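Local coordinates for protein ribosomal RNA small subunit methyltransferase D (Escherichia coli, PDB 2FPO) that uses S-adenosyl-L-methionine to methylate N2 of guanine 966 of 16S rRNA within the assembled 30S particle, at residues 58-63 against 125-130; 81-86 against 106-111; 153-158 against 186-191; 113-118 against 147-152; 136-141 against 166-171. One frame throughout, in Å; residues are numbered along the deposited sequence.

Contact 1 of 5, residues 58-63 against 125-130; sequences CLDCFA and IVFVDP
With its CG turned beside the backbone N and opposite the carbonyl carbon (chi1 -51°), Phe62 lays one ring face over Pro130, whose CB sits 3.8 Å from the Phe62 ring centroid and 15° off the ring normal, a CH-pi contact. Val128 CG1 meets the same ring near its plane, 4.2 Å from Phe62 CE2. Asp60 takes the other choice: its CG stands opposite the backbone N (chi1 -163°), which turns the carboxylate across Phe127, with OD1 3.7 Å from Phe127 CB. The two parallel strands pair through Leu59 N to Ile125 O (2.9 Å), Phe127 N to Leu59 O (2.9 Å) and Cys61 N to Phe127 O (3.1 Å). These are the first and fourth strands of a Rossmann-like class I methyltransferase; at their C-terminal ends one loop opens the glycine-rich motif I, the other the Asp-Pro-Pro-Phe motif of amino-group methyltransferases. A water accepts from Asp129 N at 2.8 Å, lies near Asp60 OD1 and weakly accepts from Phe62 N, linking the two strand ends. On the opposite face from Phe127, which packs on helix 39-53, Cys61 SG rests on Val126 CG1, and Val126 and Val128 touch Leu144 of helix 137-146.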
# COMPACT_ATOMS: atom_id res chain seq x y z
N CYS A 58 -7.40 3.50 2.90
CA CYS A 58 -6.17 2.82 2.48
C CYS A 58 -5.03 2.99 3.47
O CYS A 58 -4.81 4.07 4.04
CB CYS A 58 -5.70 3.31 1.10
SG CYS A 58 -6.98 3.25 -0.17
N LEU A 59 -4.30 1.92 3.67
CA LEU A 59 -3.11 1.99 4.50
C LEU A 59 -1.93 1.49 3.67
O LEU A 59 -1.97 0.40 3.11
CB LEU A 59 -3.35 1.17 5.78
CG LEU A 59 -2.12 0.88 6.65
CD1 LEU A 59 -1.73 2.20 7.38
CD2 LEU A 59 -2.46 -0.28 7.61
N ASP A 60 -0.87 2.29 3.58
CA ASP A 60 0.35 1.87 2.90
C ASP A 60 1.45 1.64 3.96
O ASP A 60 1.95 2.61 4.56
CB ASP A 60 0.78 2.95 1.92
CG ASP A 60 1.79 2.47 0.87
OD1 ASP A 60 2.51 1.47 1.08
OD2 ASP A 60 1.86 3.12 -0.17
N CYS A 61 1.80 0.36 4.17
CA CYS A 61 2.73 -0.03 5.25
C CYS A 61 4.18 0.39 5.06
O CYS A 61 4.91 0.47 6.07
CB CYS A 61 2.67 -1.53 5.52
SG CYS A 61 1.01 -2.06 6.08
N PHE A 62 4.61 0.57 3.81
CA PHE A 62 6.00 0.95 3.46
C PHE A 62 5.82 1.85 2.27
O PHE A 62 6.01 1.43 1.10
CB PHE A 62 6.88 -0.28 3.05
CG PHE A 62 6.84 -1.41 4.05
CD1 PHE A 62 7.75 -1.46 5.10
CD2 PHE A 62 5.86 -2.40 3.95
CE1 PHE A 62 7.66 -2.50 6.08
CE2 PHE A 62 5.75 -3.44 4.89
CZ PHE A 62 6.67 -3.51 5.95
N ALA A 63 5.41 3.08 2.56
CA ALA A 63 4.92 3.98 1.49
C ALA A 63 6.01 4.45 0.52
O ALA A 63 5.71 4.70 -0.64
CB ALA A 63 4.13 5.16 2.07
N ILE A 125 -8.37 -1.27 1.99
CA ILE A 125 -7.24 -1.59 1.09
C ILE A 125 -5.91 -1.37 1.79
O ILE A 125 -5.62 -0.28 2.29
CB ILE A 125 -7.30 -0.72 -0.23
CG1 ILE A 125 -8.63 -0.95 -0.99
CG2 ILE A 125 -6.05 -0.91 -1.11
CD1 ILE A 125 -8.77 -0.15 -2.29
N VAL A 126 -5.07 -2.39 1.79
CA VAL A 126 -3.72 -2.29 2.40
C VAL A 126 -2.66 -2.70 1.41
O VAL A 126 -2.81 -3.72 0.70
CB VAL A 126 -3.59 -3.11 3.73
CG1 VAL A 126 -2.21 -2.95 4.40
CG2 VAL A 126 -4.69 -2.74 4.71
N PHE A 127 -1.59 -1.90 1.35
CA PHE A 127 -0.45 -2.16 0.49
C PHE A 127 0.73 -2.65 1.32
O PHE A 127 1.17 -1.97 2.26
CB PHE A 127 -0.02 -0.90 -0.28
CG PHE A 127 -1.15 -0.25 -1.06
CD1 PHE A 127 -1.65 -0.84 -2.23
CD2 PHE A 127 -1.66 0.97 -0.65
CE1 PHE A 127 -2.72 -0.22 -2.95
CE2 PHE A 127 -2.72 1.60 -1.37
CZ PHE A 127 -3.24 1.00 -2.51
N VAL A 128 1.25 -3.82 0.94
CA VAL A 128 2.38 -4.49 1.62
C VAL A 128 3.48 -4.81 0.60
O VAL A 128 3.56 -5.90 0.03
CB VAL A 128 1.94 -5.77 2.39
CG1 VAL A 128 3.11 -6.33 3.24
CG2 VAL A 128 0.70 -5.51 3.23
N ASP A 129 4.34 -3.83 0.39
CA ASP A 129 5.46 -3.98 -0.52
C ASP A 129 6.71 -3.62 0.28
O ASP A 129 7.21 -2.51 0.17
CB ASP A 129 5.29 -3.07 -1.73
CG ASP A 129 6.49 -3.12 -2.68
OD1 ASP A 129 7.17 -4.18 -2.74
OD2 ASP A 129 6.77 -2.09 -3.33
N PRO A 130 7.19 -4.54 1.14
CA PRO A 130 8.36 -4.16 1.94
C PRO A 130 9.67 -4.03 1.16
O PRO A 130 9.82 -4.66 0.09
CB PRO A 130 8.42 -5.26 3.02
CG PRO A 130 7.76 -6.45 2.36
CD PRO A 130 6.69 -5.89 1.47
O HOH W 1 3.86 -1.16 0.95

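Contact 2 of 5, residues 81-86 against 106-111; sequences TLIEMD and RVVNSN
Arg106 reaches across to Thr81 along most of its length. From CB its chain turns into the position between the backbone N and the carbonyl carbon (chi1 61°), which puts CG 3.7 Å from Thr81 OG1; CD then lies 3.9 Å from Thr81 CG2. A bend at chi3 swings the guanidinium round so that NH2 gives a hydrogen bond to Thr81 OG1 (3.0 Å, 141° at the hydrogen), with the hydroxyl at the edge of the group and in its plane. Next along the same face, Ile83 lies side by side with Val108, CD1 to CB 3.7 Å, and both touch Phe115 of helix 112-116. The parallel strands belong to one beta-alpha-beta unit, 105-108 being an edge strand of the sheet within the chain; helix 87-99 packs on the face bearing Leu82 and Val107, through Val107 on Leu97. In many class I methyltransferases an acidic residue placed like Glu84 contacts the cofactor ribose, a role consistent with its position here. Leu82 N bonds Arg106 O (2.9 Å), Val108 N bonds Leu82 O (2.9 Å), and Glu84 N bonds Val108 O (2.9 Å). Each Glu84 carboxylate oxygen has a backbone donor: OE1 accepts from Gly64 N, OE2 from Asp86 N (3.0 Å).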
# COMPACT_ATOMS: atom_id res chain seq x y z
N THR A 81 -3.55 6.44 5.08
CA THR A 81 -2.51 6.57 6.08
C THR A 81 -1.26 5.91 5.49
O THR A 81 -1.30 4.74 5.05
CB THR A 81 -2.94 5.91 7.38
OG1 THR A 81 -4.07 6.61 7.89
CG2 THR A 81 -1.79 5.92 8.43
N LEU A 82 -0.18 6.68 5.44
CA LEU A 82 1.02 6.28 4.72
C LEU A 82 2.18 6.15 5.72
O LEU A 82 2.58 7.12 6.33
CB LEU A 82 1.37 7.30 3.63
CG LEU A 82 0.22 7.64 2.65
CD1 LEU A 82 0.60 8.79 1.71
CD2 LEU A 82 -0.22 6.43 1.84
N ILE A 83 2.70 4.93 5.87
CA ILE A 83 3.70 4.64 6.90
C ILE A 83 5.09 4.50 6.25
O ILE A 83 5.24 3.76 5.27
CB ILE A 83 3.41 3.32 7.69
CG1 ILE A 83 1.94 3.22 8.17
CG2 ILE A 83 4.39 3.20 8.91
CD1 ILE A 83 1.47 4.48 8.93
N GLU A 84 6.08 5.22 6.77
CA GLU A 84 7.38 5.24 6.12
C GLU A 84 8.48 5.43 7.13
O GLU A 84 8.50 6.44 7.84
CB GLU A 84 7.43 6.29 4.99
CG GLU A 84 8.89 6.52 4.39
CD GLU A 84 9.49 5.24 3.80
OE1 GLU A 84 8.73 4.48 3.13
OE2 GLU A 84 10.71 4.96 4.03
N MSE A 85 9.41 4.48 7.18
CA MSE A 85 10.51 4.46 8.14
C MSE A 85 11.56 5.56 7.90
O MSE A 85 12.12 6.10 8.85
CB MSE A 85 11.19 3.06 8.14
CG MSE A 85 12.15 2.77 9.32
SE MSE A 85 14.05 3.06 8.91
CE MSE A 85 14.62 1.27 8.77
N ASP A 86 11.83 5.86 6.63
CA ASP A 86 12.86 6.84 6.28
C ASP A 86 12.39 8.30 6.51
O ASP A 86 11.41 8.74 5.89
CB ASP A 86 13.33 6.64 4.83
CG ASP A 86 14.56 7.45 4.49
OD1 ASP A 86 14.53 8.71 4.55
OD2 ASP A 86 15.60 6.83 4.19
N ARG A 106 -2.35 11.20 5.77
CA ARG A 106 -1.38 11.53 6.80
C ARG A 106 -0.15 10.64 6.57
O ARG A 106 -0.23 9.56 5.94
CB ARG A 106 -1.93 11.25 8.19
CG ARG A 106 -2.29 9.79 8.43
CD ARG A 106 -2.38 9.50 9.94
NE ARG A 106 -3.56 10.16 10.56
CZ ARG A 106 -4.80 9.69 10.54
NH1 ARG A 106 -5.78 10.36 11.19
NH2 ARG A 106 -5.08 8.55 9.91
N VAL A 107 0.97 11.09 7.08
CA VAL A 107 2.19 10.34 6.92
C VAL A 107 2.69 10.14 8.30
O VAL A 107 2.82 11.10 9.09
CB VAL A 107 3.24 11.15 6.11
CG1 VAL A 107 4.58 10.41 6.07
CG2 VAL A 107 2.70 11.47 4.67
N VAL A 108 3.01 8.90 8.60
CA VAL A 108 3.58 8.56 9.88
C VAL A 108 5.02 8.04 9.65
O VAL A 108 5.24 7.07 8.89
CB VAL A 108 2.74 7.48 10.61
CG1 VAL A 108 3.39 7.07 11.91
CG2 VAL A 108 1.25 7.95 10.87
N ASN A 109 5.98 8.66 10.32
CA ASN A 109 7.39 8.31 10.15
C ASN A 109 7.67 7.20 11.15
O ASN A 109 8.03 7.46 12.29
CB ASN A 109 8.29 9.52 10.39
CG ASN A 109 9.80 9.20 10.19
OD1 ASN A 109 10.17 8.16 9.62
ND2 ASN A 109 10.64 10.10 10.66
N SER A 110 7.48 5.96 10.72
CA SER A 110 7.66 4.83 11.65
C SER A 110 8.01 3.61 10.82
O SER A 110 7.60 3.50 9.65
CB SER A 110 6.34 4.54 12.42
OG SER A 110 6.47 3.34 13.22
N ASN A 111 8.74 2.70 11.41
CA ASN A 111 8.79 1.36 10.84
C ASN A 111 7.43 0.65 11.03
O ASN A 111 6.68 0.96 11.98
CB ASN A 111 9.96 0.56 11.44
CG ASN A 111 9.75 0.19 12.90
OD1 ASN A 111 9.26 -0.89 13.20
ND2 ASN A 111 10.03 1.12 13.81

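Contact 3 of 5, residues 153-158 against 186-191; sequences EALIYV and YRLYQR
Val158 O is gripped twice: Arg187 N gives it a backbone hydrogen bond (2.9 Å, 155° at the hydrogen), and a water donates to it at 2.9 Å. The same water weakly accepts from NH1 of Arg187; that side chain is extended from CG to NE and forms a salt bridge through NE with Glu178. Further along, Ile156 and Tyr189 form a hydrogen-bonded antiparallel pair, Ile156 N to Tyr189 O and Tyr189 N to Ile156 O, both 2.9 Å. Ile156 O also lies in the ring plane of Tyr189 at its edge, and Val158 CG2 approaches that ring obliquely, 4.0 Å from CD2. On the face bearing Leu155, Tyr157 and Leu188, Leu188 CG is anti to the backbone N (chi1 -167°), and this carries CD1 back over the neighbouring strand to 3.9 Å from Leu155 CB and 4.0 Å from Tyr157 CB. Tyr157 and Tyr186 lie side by side, pointing the same way; Tyr157 OH meets the edge of the Tyr186 ring at CD1 (3.3 Å) and is hydrogen-bonded to Glu159. Strand 184-191 is thus inserted antiparallel between 154-161 and 173-181, the reversed seventh strand that marks the class I methyltransferase sheet.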
# COMPACT_ATOMS: atom_id res chain seq x y z
N GLU A 153 -14.06 -7.13 4.85
CA GLU A 153 -13.70 -7.76 3.58
C GLU A 153 -12.53 -7.08 2.86
O GLU A 153 -12.59 -6.81 1.67
CB GLU A 153 -14.88 -7.83 2.61
CG GLU A 153 -16.01 -8.77 3.04
CD GLU A 153 -16.96 -9.07 1.88
OE1 GLU A 153 -17.72 -10.05 1.98
OE2 GLU A 153 -16.92 -8.33 0.86
N ALA A 154 -11.46 -6.82 3.60
CA ALA A 154 -10.34 -6.05 3.08
C ALA A 154 -9.56 -6.74 1.93
O ALA A 154 -9.55 -7.97 1.81
CB ALA A 154 -9.42 -5.67 4.24
N LEU A 155 -8.91 -5.91 1.11
CA LEU A 155 -7.98 -6.35 0.07
C LEU A 155 -6.60 -5.95 0.50
O LEU A 155 -6.39 -4.81 0.91
CB LEU A 155 -8.33 -5.69 -1.27
CG LEU A 155 -9.70 -6.17 -1.75
CD1 LEU A 155 -10.32 -5.20 -2.76
CD2 LEU A 155 -9.59 -7.60 -2.30
N ILE A 156 -5.67 -6.90 0.48
CA ILE A 156 -4.28 -6.65 0.86
C ILE A 156 -3.36 -6.98 -0.34
O ILE A 156 -3.31 -8.11 -0.82
CB ILE A 156 -3.86 -7.47 2.10
CG1 ILE A 156 -4.84 -7.30 3.26
CG2 ILE A 156 -2.42 -7.12 2.53
CD1 ILE A 156 -5.99 -8.39 3.29
N TYR A 157 -2.65 -5.98 -0.81
CA TYR A 157 -1.75 -6.15 -1.94
C TYR A 157 -0.40 -6.55 -1.36
O TYR A 157 0.08 -5.92 -0.42
CB TYR A 157 -1.65 -4.84 -2.75
CG TYR A 157 -0.50 -4.77 -3.76
CD1 TYR A 157 -0.54 -5.49 -4.96
CD2 TYR A 157 0.61 -3.97 -3.50
CE1 TYR A 157 0.52 -5.41 -5.88
CE2 TYR A 157 1.66 -3.89 -4.41
CZ TYR A 157 1.62 -4.61 -5.58
OH TYR A 157 2.68 -4.50 -6.47
N VAL A 158 0.16 -7.62 -1.91
CA VAL A 158 1.43 -8.17 -1.45
C VAL A 158 2.31 -8.36 -2.67
O VAL A 158 1.92 -8.96 -3.67
CB VAL A 158 1.26 -9.54 -0.68
CG1 VAL A 158 2.61 -10.12 -0.30
CG2 VAL A 158 0.42 -9.35 0.56
N TYR A 186 2.98 -10.44 -8.01
CA TYR A 186 2.13 -9.36 -7.53
C TYR A 186 0.79 -9.98 -7.17
O TYR A 186 0.15 -10.57 -8.02
CB TYR A 186 1.96 -8.31 -8.62
CG TYR A 186 3.28 -7.78 -9.15
CD1 TYR A 186 3.90 -6.69 -8.54
CD2 TYR A 186 3.90 -8.37 -10.25
CE1 TYR A 186 5.10 -6.21 -9.00
CE2 TYR A 186 5.10 -7.89 -10.73
CZ TYR A 186 5.69 -6.80 -10.10
OH TYR A 186 6.89 -6.32 -10.53
N ARG A 187 0.39 -9.88 -5.91
CA ARG A 187 -0.81 -10.59 -5.44
C ARG A 187 -1.78 -9.67 -4.68
O ARG A 187 -1.37 -8.70 -4.06
CB ARG A 187 -0.41 -11.77 -4.55
CG ARG A 187 0.44 -12.82 -5.26
CD ARG A 187 0.87 -13.92 -4.30
NE ARG A 187 1.59 -14.96 -5.03
CZ ARG A 187 2.89 -15.21 -4.90
NH1 ARG A 187 3.62 -14.52 -4.05
NH2 ARG A 187 3.44 -16.18 -5.60
N LEU A 188 -3.05 -10.02 -4.73
CA LEU A 188 -4.09 -9.36 -3.97
C LEU A 188 -4.87 -10.43 -3.22
O LEU A 188 -5.36 -11.38 -3.83
CB LEU A 188 -4.98 -8.53 -4.89
CG LEU A 188 -5.94 -7.52 -4.26
CD1 LEU A 188 -5.21 -6.40 -3.51
CD2 LEU A 188 -6.83 -6.96 -5.35
N TYR A 189 -4.90 -10.31 -1.89
CA TYR A 189 -5.61 -11.22 -1.03
C TYR A 189 -6.89 -10.56 -0.59
O TYR A 189 -6.94 -9.35 -0.40
CB TYR A 189 -4.79 -11.61 0.21
CG TYR A 189 -3.62 -12.49 -0.12
CD1 TYR A 189 -3.73 -13.88 -0.06
CD2 TYR A 189 -2.40 -11.93 -0.51
CE1 TYR A 189 -2.64 -14.70 -0.37
CE2 TYR A 189 -1.31 -12.73 -0.83
CZ TYR A 189 -1.44 -14.11 -0.78
OH TYR A 189 -0.35 -14.86 -1.10
N GLN A 190 -7.94 -11.37 -0.46
CA GLN A 190 -9.18 -10.91 0.14
C GLN A 190 -9.40 -11.59 1.50
O GLN A 190 -9.30 -12.83 1.62
CB GLN A 190 -10.37 -11.16 -0.77
CG GLN A 190 -11.63 -10.50 -0.25
CD GLN A 190 -12.68 -10.30 -1.32
OE1 GLN A 190 -13.02 -9.17 -1.66
NE2 GLN A 190 -13.21 -11.39 -1.85
N ARG A 191 -9.71 -10.76 2.48
CA ARG A 191 -9.83 -11.20 3.84
C ARG A 191 -11.29 -11.29 4.26
O ARG A 191 -12.08 -10.37 4.00
CB ARG A 191 -9.04 -10.24 4.74
CG ARG A 191 -9.02 -10.61 6.19
CD ARG A 191 -9.70 -9.55 7.02
NE ARG A 191 -9.55 -9.87 8.42
CZ ARG A 191 -10.35 -9.42 9.37
NH1 ARG A 191 -11.34 -8.59 9.07
NH2 ARG A 191 -10.16 -9.81 10.63
O HOH W 2 3.33 -11.46 -3.75

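Contact 4 of 5, residues 113-118 against 147-152; sequences MSFLAQ and NGWLAD
The indole of Trp149 lies flat against Leu116, whose CD2 stands 3.7 Å from the centroid of the five-membered ring and 10° off its normal, a CH-pi contact over the face. From the rim of that indole, NE1 gives a hydrogen bond to Leu116 O (2.9 Å) close to the ring plane, so the same residue holds the tryptophan by face and by edge. Asn147 ND2 supplies a second bond to Leu116 O (2.8 Å), tilted from its own amide plane; two side-chain donors therefore meet one carbonyl near the end of helix 112-116. Phe115 comes to the far end of the indole at a slant: its plane is turned 38° from the six-membered ring, with CE2 3.4 Å from Trp149 CH2. Gln118 crosses the indole at about a right angle, CG being 3.8 Å from Trp149 CZ2. With that CG between the backbone N and the carbonyl carbon (chi1 59°), the extended chain brings NE2 to Phe115 O (2.8 Å), tying Gln118 back to Phe115. Both Leu116 and Trp149 also touch Leu59 of the central sheet; the contact joins helix 112-116 to the loop after helix 137-146, on one side of the central sheet of the Rossmann-like alpha/beta/alpha fold.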
# COMPACT_ATOMS: atom_id res chain seq x y z
N MSE A 113 6.63 -2.52 11.86
CA MSE A 113 6.51 -3.46 12.98
C MSE A 113 6.07 -2.78 14.27
O MSE A 113 5.18 -3.31 14.95
CB MSE A 113 7.83 -4.19 13.21
CG MSE A 113 8.36 -4.79 11.93
SE MSE A 113 7.46 -6.46 11.54
CE MSE A 113 8.72 -7.51 12.46
N SER A 114 6.69 -1.64 14.60
CA SER A 114 6.28 -0.82 15.74
C SER A 114 4.90 -0.22 15.52
O SER A 114 4.07 -0.18 16.43
CB SER A 114 7.26 0.34 15.96
OG SER A 114 8.49 -0.17 16.40
N PHE A 115 4.69 0.30 14.31
CA PHE A 115 3.43 0.95 14.01
C PHE A 115 2.19 0.05 14.12
O PHE A 115 1.16 0.45 14.68
CB PHE A 115 3.43 1.66 12.65
CG PHE A 115 2.10 2.32 12.37
CD1 PHE A 115 1.76 3.50 13.01
CD2 PHE A 115 1.16 1.70 11.55
CE1 PHE A 115 0.50 4.08 12.79
CE2 PHE A 115 -0.10 2.28 11.35
CZ PHE A 115 -0.41 3.46 11.97
N LEU A 116 2.28 -1.16 13.55
CA LEU A 116 1.14 -2.09 13.49
C LEU A 116 0.93 -2.87 14.78
O LEU A 116 -0.12 -3.50 14.96
CB LEU A 116 1.28 -3.06 12.28
CG LEU A 116 1.38 -2.38 10.90
CD1 LEU A 116 1.78 -3.39 9.86
CD2 LEU A 116 0.03 -1.67 10.55
N ALA A 117 1.92 -2.83 15.68
CA ALA A 117 1.82 -3.50 16.99
C ALA A 117 1.14 -2.60 18.00
O ALA A 117 1.74 -2.22 19.03
CB ALA A 117 3.19 -3.95 17.49
N GLN A 118 -0.12 -2.29 17.70
CA GLN A 118 -1.02 -1.55 18.59
C GLN A 118 -2.47 -1.81 18.10
O GLN A 118 -2.66 -2.36 17.00
CB GLN A 118 -0.70 -0.05 18.52
CG GLN A 118 -0.84 0.53 17.08
CD GLN A 118 -0.78 2.05 17.03
OE1 GLN A 118 -1.20 2.74 17.98
NE2 GLN A 118 -0.23 2.59 15.93
N ASN A 147 -4.30 -7.17 14.80
CA ASN A 147 -4.48 -5.92 15.51
C ASN A 147 -5.60 -5.00 14.98
O ASN A 147 -5.65 -3.82 15.32
CB ASN A 147 -3.11 -5.20 15.64
CG ASN A 147 -2.15 -5.98 16.53
OD1 ASN A 147 -2.58 -6.74 17.38
ND2 ASN A 147 -0.86 -5.81 16.32
N GLY A 148 -6.50 -5.55 14.18
CA GLY A 148 -7.69 -4.82 13.76
C GLY A 148 -7.47 -3.82 12.65
O GLY A 148 -8.26 -2.88 12.48
N TRP A 149 -6.42 -4.01 11.85
CA TRP A 149 -6.15 -3.07 10.76
C TRP A 149 -7.02 -3.29 9.50
O TRP A 149 -6.96 -2.51 8.55
CB TRP A 149 -4.65 -3.16 10.39
CG TRP A 149 -3.76 -2.68 11.53
CD1 TRP A 149 -3.06 -3.44 12.40
CD2 TRP A 149 -3.53 -1.30 11.90
NE1 TRP A 149 -2.36 -2.62 13.30
CE2 TRP A 149 -2.66 -1.31 13.03
CE3 TRP A 149 -3.99 -0.06 11.39
CZ2 TRP A 149 -2.21 -0.14 13.64
CZ3 TRP A 149 -3.56 1.13 12.04
CH2 TRP A 149 -2.68 1.07 13.13
N LEU A 150 -7.79 -4.36 9.48
CA LEU A 150 -8.48 -4.78 8.25
C LEU A 150 -9.97 -4.66 8.47
O LEU A 150 -10.46 -5.07 9.50
CB LEU A 150 -8.10 -6.24 7.86
CG LEU A 150 -6.60 -6.54 7.65
CD1 LEU A 150 -6.39 -7.98 7.23
CD2 LEU A 150 -6.06 -5.63 6.59
N ALA A 151 -10.68 -4.08 7.50
CA ALA A 151 -12.13 -4.08 7.48
C ALA A 151 -12.55 -5.50 7.17
O ALA A 151 -11.75 -6.30 6.66
CB ALA A 151 -12.68 -3.10 6.44
N ASP A 152 -13.79 -5.81 7.54
CA ASP A 152 -14.42 -7.10 7.29
C ASP A 152 -14.03 -7.82 6.00
O ASP A 152 -13.69 -9.01 6.08
CB ASP A 152 -15.96 -6.99 7.42
CG ASP A 152 -16.40 -6.80 8.87
OD1 ASP A 152 -15.53 -6.88 9.77
OD2 ASP A 152 -17.61 -6.57 9.13

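Contact 5 of 5, residues 136-141 against 166-171; sequences LLEETI and LPTVPA
Ile141 and Pro170 meet at the apolar centre, CG2 of the isoleucine 3.6 Å from CD of the proline ring. Here the start of helix 137-146, which follows the fourth strand of the Rossmann-like sheet, packs on the irregular loop between strands 154-161 and 173-181. The two branches of Ile141 divide the work: with CG1 opposite the carbonyl carbon (chi1 -78°), CD1 points to the Pro167 ring (4.3 Å to CB) and to Val169 (4.4 Å to CG1), while CG2 covers Pro170. Leu137, one turn earlier, adds CD2 beside Pro167, 4.1 Å from its CB. The loop is thus sandwiched, because Pro167 and Val169 also rest on Tyr189 of strand 184-191. Outward from this cluster comes Glu138, which crosses Pro167 and Thr168 at about right angles. Its aliphatic part still contributes, with CG 3.5 Å from Thr168 O, and a bend at chi2 (100°) brings the carboxylate to Pro167 and Thr168. OE1 lies 3.9 Å from Pro167 CB. At the polar edge the other oxygen completes the contact: Thr168 N points nearly straight (161° at the hydrogen) at Glu138 OE2, but the bond is long and weak at 3.4 Å.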
# COMPACT_ATOMS: atom_id res chain seq x y z
N LEU A 136 10.06 -9.09 7.38
CA LEU A 136 8.99 -8.10 7.32
C LEU A 136 7.68 -8.65 6.75
O LEU A 136 6.62 -8.36 7.26
CB LEU A 136 9.40 -6.87 6.48
CG LEU A 136 10.61 -6.02 6.90
CD1 LEU A 136 10.84 -4.94 5.88
CD2 LEU A 136 10.47 -5.39 8.32
N LEU A 137 7.74 -9.42 5.67
CA LEU A 137 6.50 -9.70 4.93
C LEU A 137 5.45 -10.45 5.76
O LEU A 137 4.34 -9.95 5.96
CB LEU A 137 6.78 -10.46 3.63
CG LEU A 137 5.56 -10.65 2.70
CD1 LEU A 137 5.03 -9.30 2.19
CD2 LEU A 137 5.90 -11.51 1.52
N GLU A 138 5.79 -11.65 6.23
CA GLU A 138 4.85 -12.43 7.00
C GLU A 138 4.46 -11.81 8.33
O GLU A 138 3.32 -11.98 8.77
CB GLU A 138 5.34 -13.86 7.23
CG GLU A 138 4.76 -14.85 6.24
CD GLU A 138 5.72 -15.18 5.13
OE1 GLU A 138 6.21 -14.22 4.47
OE2 GLU A 138 5.98 -16.39 4.91
N GLU A 139 5.42 -11.10 8.95
CA GLU A 139 5.24 -10.39 10.22
C GLU A 139 4.19 -9.30 10.08
O GLU A 139 3.35 -9.12 10.96
CB GLU A 139 6.56 -9.73 10.65
CG GLU A 139 7.60 -10.70 11.23
CD GLU A 139 8.41 -11.48 10.16
OE1 GLU A 139 8.21 -11.26 8.94
OE2 GLU A 139 9.25 -12.32 10.56
N THR A 140 4.28 -8.56 8.98
CA THR A 140 3.36 -7.46 8.68
C THR A 140 1.96 -8.01 8.47
O THR A 140 0.99 -7.52 9.04
CB THR A 140 3.83 -6.64 7.43
OG1 THR A 140 5.10 -6.05 7.71
CG2 THR A 140 2.84 -5.51 7.09
N ILE A 141 1.87 -9.04 7.65
CA ILE A 141 0.63 -9.76 7.40
C ILE A 141 -0.07 -10.23 8.70
O ILE A 141 -1.28 -10.07 8.84
CB ILE A 141 0.90 -10.95 6.46
CG1 ILE A 141 1.02 -10.43 5.01
CG2 ILE A 141 -0.17 -12.10 6.64
CD1 ILE A 141 1.68 -11.44 4.03
N LEU A 166 4.68 -18.78 -2.17
CA LEU A 166 3.50 -18.11 -1.61
C LEU A 166 3.77 -17.76 -0.16
O LEU A 166 4.26 -18.61 0.59
CB LEU A 166 2.27 -19.01 -1.69
CG LEU A 166 1.73 -19.39 -3.06
CD1 LEU A 166 1.04 -20.75 -2.94
CD2 LEU A 166 0.76 -18.33 -3.61
N PRO A 167 3.46 -16.51 0.26
CA PRO A 167 3.62 -16.22 1.69
C PRO A 167 2.57 -16.94 2.54
O PRO A 167 1.46 -17.18 2.07
CB PRO A 167 3.41 -14.71 1.78
CG PRO A 167 2.50 -14.39 0.62
CD PRO A 167 2.99 -15.33 -0.49
N THR A 168 2.95 -17.28 3.77
CA THR A 168 2.02 -17.75 4.78
C THR A 168 1.04 -16.61 5.08
O THR A 168 1.44 -15.47 5.41
CB THR A 168 2.78 -18.27 6.05
OG1 THR A 168 3.73 -19.26 5.65
CG2 THR A 168 1.83 -18.92 7.07
N VAL A 169 -0.24 -16.91 4.89
CA VAL A 169 -1.31 -15.96 5.19
C VAL A 169 -2.26 -16.63 6.17
O VAL A 169 -2.32 -17.86 6.22
CB VAL A 169 -2.03 -15.47 3.87
CG1 VAL A 169 -1.03 -14.69 3.00
CG2 VAL A 169 -2.65 -16.68 3.07
N PRO A 170 -2.99 -15.83 6.97
CA PRO A 170 -3.99 -16.45 7.86
C PRO A 170 -5.04 -17.21 7.07
O PRO A 170 -5.21 -16.97 5.87
CB PRO A 170 -4.62 -15.25 8.59
CG PRO A 170 -3.56 -14.16 8.47
CD PRO A 170 -2.97 -14.36 7.12
N ALA A 171 -5.73 -18.13 7.74
CA ALA A 171 -6.68 -19.02 7.10
C ALA A 171 -7.87 -18.29 6.47
O ALA A 171 -8.44 -18.76 5.49
CB ALA A 171 -7.15 -20.08 8.11

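Overall arrangement
Contacts 1, 2 and 3 lie along one sheet. Contact 1 is central and is joined to contact 2 through Asp60 O and Ile83 N (2.8 Å), and to contact 3 through Val126 O and Tyr157 N (2.7 Å), whereas the centres of contacts 2 and 3 are about 20 Å apart. Contacts 4 and 5 both pack against contact 1: Leu59 CD2 lies 4.1 Å from Leu116 CD2, and Val128 CG1 3.7 Å from Leu137 CD1. Contact 5 also meets contact 3, Tyr189 OH to Pro167 CG 3.4 Å. The loops of contacts 1 and 2 gather at the C-terminal strand ends, where relatives bind the cofactor, and probably this enzyme too. Phe62 CZ approaches Thr140 OG1 of contact 5 (3.5 Å).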